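Local coordinates for protein Sodium/sialic acid symporter SiaT (Proteus mirabilis, PDB 5NV9) that couples the uptake of the sialic acid N-acetylneuraminic acid to the inward flow of two sodium ions across the bacterial inner membrane, at residues A[151-154]-A[155-159]; A[136-139]-A[140-144]. All coordinates share one frame; numbering follows the deposited sequence.

Interaction 1: A[151-154]-A[155-159]; sequences MGID and PVVLI
D154 O receives L158 N at 3.2 Å with an N-H...O angle of 168°, the first i to i+4 bond of helix 155-203, while V157 N reaches the same oxygen by a weak, strongly bent bond. D154 is the N-cap of that helix, and its side chain makes the capping bond. With CG swung away from the backbone N (chi1 -159°), the carboxylate comes over the first turn, and OD2 accepts from V156 N at 3.2 Å. This bond is straight at the hydrogen, yet it uses the anti side of the carboxylate and lies 31° out of its plane. The negative charge at the amino end of the helix probably interacts favourably with the helix dipole. P155, which has no N-H to offer, fills the first helical position, as proline commonly does.

I153 starts off toward the helix, and its CD1 meets L158 CD1 at 3.6 Å and V157 CG1 at 3.9 Å, the side chain crossing both at about a right angle. M151 CG adds a looser touch on L158 CD1 at 4.1 Å, its selenium-bearing end leading away. G152, with positive phi, is where the chain leaves helix 118-151. On the periplasmic side, M151 O is hydrogen-bonded to Y11 OH, and P155 packs on R148 of helix 118-151 and on V396 of helix 370-398.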
loop_
_atom_site.group_PDB
_atom_site.type_symbol
_atom_site.label_atom_id
_atom_site.label_comp_id
_atom_site.label_asym_id
_atom_site.label_seq_id
_atom_site.Cartn_x
_atom_site.Cartn_y
_atom_site.Cartn_z
HETATM N N MSE A 151 -21.714 -12.702 -3.559
HETATM C CA MSE A 151 -21.202 -13.444 -4.717
HETATM C C MSE A 151 -21.785 -14.829 -4.835
HETATM O O MSE A 151 -21.768 -15.411 -5.912
HETATM C CB MSE A 151 -19.677 -13.594 -4.705
HETATM C CG MSE A 151 -18.898 -12.282 -4.578
HETATM SE SE MSE A 151 -18.719 -11.329 -6.298
HETATM C CE MSE A 151 -20.389 -10.286 -6.090
ATOM N N GLY A 152 -22.270 -15.394 -3.744
ATOM C CA GLY A 152 -22.814 -16.750 -3.773
ATOM C C GLY A 152 -21.788 -17.868 -3.828
ATOM O O GLY A 152 -22.100 -19.000 -4.248
ATOM N N ILE A 153 -20.552 -17.583 -3.427
ATOM C CA ILE A 153 -19.566 -18.654 -3.335
ATOM C C ILE A 153 -18.934 -18.702 -1.974
ATOM O O ILE A 153 -19.005 -17.753 -1.183
ATOM C CB ILE A 153 -18.494 -18.571 -4.454
ATOM C CG1 ILE A 153 -17.976 -17.125 -4.607
ATOM C CG2 ILE A 153 -19.075 -19.105 -5.766
ATOM C CD1 ILE A 153 -16.751 -16.996 -5.493
ATOM N N ASP A 154 -18.337 -19.846 -1.683
ATOM C CA ASP A 154 -17.624 -20.006 -0.425
ATOM C C ASP A 154 -16.437 -19.000 -0.327
ATOM O O ASP A 154 -15.744 -18.751 -1.330
ATOM C CB ASP A 154 -17.097 -21.438 -0.276
ATOM C CG ASP A 154 -16.809 -21.779 1.174
ATOM O OD1 ASP A 154 -17.776 -22.044 1.891
ATOM O OD2 ASP A 154 -15.647 -21.714 1.629
ATOM N N PRO A 155 -16.179 -18.472 0.886
ATOM C CA PRO A 155 -14.993 -17.664 1.171
ATOM C C PRO A 155 -13.701 -18.197 0.574
ATOM O O PRO A 155 -12.933 -17.429 0.004
ATOM C CB PRO A 155 -14.900 -17.707 2.697
ATOM C CG PRO A 155 -16.286 -17.797 3.143
ATOM C CD PRO A 155 -17.026 -18.605 2.088
ATOM N N VAL A 156 -13.487 -19.509 0.649
ATOM C CA VAL A 156 -12.242 -20.105 0.155
ATOM C C VAL A 156 -12.066 -20.076 -1.352
ATOM O O VAL A 156 -10.963 -19.877 -1.833
ATOM C CB VAL A 156 -12.059 -21.514 0.727
ATOM C CG1 VAL A 156 -10.896 -22.230 0.045
ATOM C CG2 VAL A 156 -11.888 -21.407 2.248
ATOM N N VAL A 157 -13.152 -20.236 -2.105
ATOM C CA VAL A 157 -13.108 -20.090 -3.536
ATOM C C VAL A 157 -12.768 -18.629 -3.906
ATOM O O VAL A 157 -11.956 -18.338 -4.798
ATOM C CB VAL A 157 -14.457 -20.478 -4.151
ATOM C CG1 VAL A 157 -14.454 -20.171 -5.644
ATOM C CG2 VAL A 157 -14.772 -21.945 -3.870
ATOM N N LEU A 158 -13.366 -17.725 -3.171
ATOM C CA LEU A 158 -13.083 -16.326 -3.335
ATOM C C LEU A 158 -11.585 -16.035 -3.076
ATOM O O LEU A 158 -10.938 -15.241 -3.789
ATOM C CB LEU A 158 -13.998 -15.543 -2.412
ATOM C CG LEU A 158 -14.595 -14.185 -2.736
ATOM C CD1 LEU A 158 -15.196 -14.081 -4.139
ATOM C CD2 LEU A 158 -15.699 -13.906 -1.724
ATOM N N ILE A 159 -11.017 -16.706 -2.082
ATOM C CA ILE A 159 -9.602 -16.557 -1.813
ATOM C C ILE A 159 -8.755 -17.148 -2.931
ATOM O O ILE A 159 -7.667 -16.619 -3.219
ATOM C CB ILE A 159 -9.245 -17.170 -0.450
ATOM C CG1 ILE A 159 -9.891 -16.332 0.629
ATOM C CG2 ILE A 159 -7.758 -17.246 -0.259
ATOM C CD1 ILE A 159 -9.833 -16.911 2.025
#

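Interaction 2: A[136-139]-A[140-144]; sequences VAII and TYLTV
V136 O takes two bonds from T140, one from OG1 at 2.8 Å and one from the backbone N at 3.0 Å, which arrive from opposite faces of the carbonyl plane. One turn on, I139 O is met by T143 likewise, with OG1 at 2.6 Å and N at 3.2 Å. In each threonine the hydroxyl sits beside its own backbone N (chi1 -59° in T140), which turns OG1 back toward the carbonyl four residues earlier. Each buried hydroxyl thus gives its proton to a carbonyl of its own helix. Between these doubled bonds, Y141 N to A137 O and L142 N to I138 O, the latter 3.0 Å long, keep the regular i to i+4 pattern.

In this LeuT-fold symporter the segment belongs to transmembrane helix 118-151, which runs close to the transport sites: the side chain of I139 comes within about 4 Å of those of S343, a sodium ligand, and S60, which binds sialic acid. S61 OG, at the start of helix 61-73, hydrogen-bonds with I139 O and T143 OG1, though its one proton cannot serve both fully.

Apolar contact is slight, with I138 CG2 4.4 Å from L142 CG. The ring of Y141 is carried away from the preceding turn by CG lying trans to the backbone N (chi1 179°), and its OH bonds to D399 O. T140 packs on I344 of helix 328-361 and A392 of helix 370-398.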
loop_
_atom_site.group_PDB
_atom_site.type_symbol
_atom_site.label_atom_id
_atom_site.label_comp_id
_atom_site.label_asym_id
_atom_site.label_seq_id
_atom_site.Cartn_x
_atom_site.Cartn_y
_atom_site.Cartn_z
ATOM N N VAL A 136 -0.859 -8.301 2.847
ATOM C CA VAL A 136 -1.480 -9.179 1.895
ATOM C C VAL A 136 -2.697 -9.907 2.533
ATOM O O VAL A 136 -3.818 -9.981 1.894
ATOM C CB VAL A 136 -0.505 -10.229 1.352
ATOM C CG1 VAL A 136 -1.229 -11.295 0.537
ATOM C CG2 VAL A 136 0.564 -9.585 0.494
ATOM N N ALA A 137 -2.488 -10.465 3.740
ATOM C CA ALA A 137 -3.555 -11.220 4.456
ATOM C C ALA A 137 -4.747 -10.312 4.763
ATOM O O ALA A 137 -5.886 -10.663 4.491
ATOM C CB ALA A 137 -3.035 -11.868 5.719
ATOM N N ILE A 138 -4.449 -9.107 5.186
ATOM C CA ILE A 138 -5.451 -8.112 5.492
ATOM C C ILE A 138 -6.212 -7.667 4.261
ATOM O O ILE A 138 -7.444 -7.525 4.319
ATOM C CB ILE A 138 -4.854 -6.936 6.283
ATOM C CG1 ILE A 138 -4.489 -7.442 7.692
ATOM C CG2 ILE A 138 -5.875 -5.820 6.448
ATOM C CD1 ILE A 138 -3.878 -6.434 8.647
ATOM N N ILE A 139 -5.486 -7.441 3.156
ATOM C CA ILE A 139 -6.076 -6.930 1.934
ATOM C C ILE A 139 -7.076 -8.003 1.443
ATOM O O ILE A 139 -8.140 -7.698 0.974
ATOM C CB ILE A 139 -5.050 -6.608 0.845
ATOM C CG1 ILE A 139 -4.415 -5.240 1.116
ATOM C CG2 ILE A 139 -5.723 -6.552 -0.515
ATOM C CD1 ILE A 139 -3.185 -4.966 0.268
ATOM N N THR A 140 -6.652 -9.255 1.508
ATOM C CA THR A 140 -7.441 -10.385 1.049
ATOM C C THR A 140 -8.696 -10.614 1.926
ATOM O O THR A 140 -9.804 -10.803 1.427
ATOM C CB THR A 140 -6.507 -11.594 0.977
ATOM O OG1 THR A 140 -5.445 -11.275 0.084
ATOM C CG2 THR A 140 -7.226 -12.815 0.536
ATOM N N TYR A 141 -8.503 -10.552 3.231
ATOM C CA TYR A 141 -9.569 -10.593 4.225
ATOM C C TYR A 141 -10.642 -9.552 4.023
ATOM O O TYR A 141 -11.811 -9.938 3.970
ATOM C CB TYR A 141 -8.968 -10.505 5.643
ATOM C CG TYR A 141 -10.013 -10.527 6.750
ATOM C CD1 TYR A 141 -10.805 -11.640 6.951
ATOM C CD2 TYR A 141 -10.191 -9.442 7.585
ATOM C CE1 TYR A 141 -11.768 -11.669 7.953
ATOM C CE2 TYR A 141 -11.141 -9.463 8.595
ATOM C CZ TYR A 141 -11.925 -10.584 8.769
ATOM O OH TYR A 141 -12.870 -10.629 9.769
ATOM N N LEU A 142 -10.275 -8.258 3.893
ATOM C CA LEU A 142 -11.242 -7.200 3.652
ATOM C C LEU A 142 -12.031 -7.391 2.344
ATOM O O LEU A 142 -13.213 -7.159 2.319
ATOM C CB LEU A 142 -10.614 -5.827 3.544
ATOM C CG LEU A 142 -9.803 -5.246 4.662
ATOM C CD1 LEU A 142 -9.551 -3.781 4.287
ATOM C CD2 LEU A 142 -10.515 -5.378 5.994
ATOM N N THR A 143 -11.352 -7.798 1.274
ATOM C CA THR A 143 -11.981 -8.000 -0.012
ATOM C C THR A 143 -13.056 -9.075 0.117
ATOM O O THR A 143 -14.167 -8.920 -0.399
ATOM C CB THR A 143 -10.900 -8.378 -1.070
ATOM O OG1 THR A 143 -9.829 -7.436 -1.008
ATOM C CG2 THR A 143 -11.423 -8.455 -2.480
ATOM N N VAL A 144 -12.703 -10.175 0.771
ATOM C CA VAL A 144 -13.642 -11.238 1.072
ATOM C C VAL A 144 -14.819 -10.736 1.953
ATOM O O VAL A 144 -15.978 -11.025 1.667
ATOM C CB VAL A 144 -12.956 -12.459 1.751
ATOM C CG1 VAL A 144 -14.007 -13.449 2.258
ATOM C CG2 VAL A 144 -12.016 -13.162 0.785
#

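Followed from the N terminus, interaction 2 comes first, inside helix 118-151, and closes no loop because its two segments are consecutive turns of one helix. Interaction 1 follows at the periplasmic end, where it closes the short 151-154 connection between that helix and helix 155-203. The two are therefore in series, neither nested nor crossed, with centres about 13 Å apart. They nevertheless touch: I159 CG1 packs on V144 CG2 at 3.8 Å, where the first turn of helix 155-203 lies against helix 118-151. Helix 370-398 contacts both, through V396 on I159 and on Y141. Interaction 2 lies beside the substrate and sodium sites, whereas interaction 1 lies away from them.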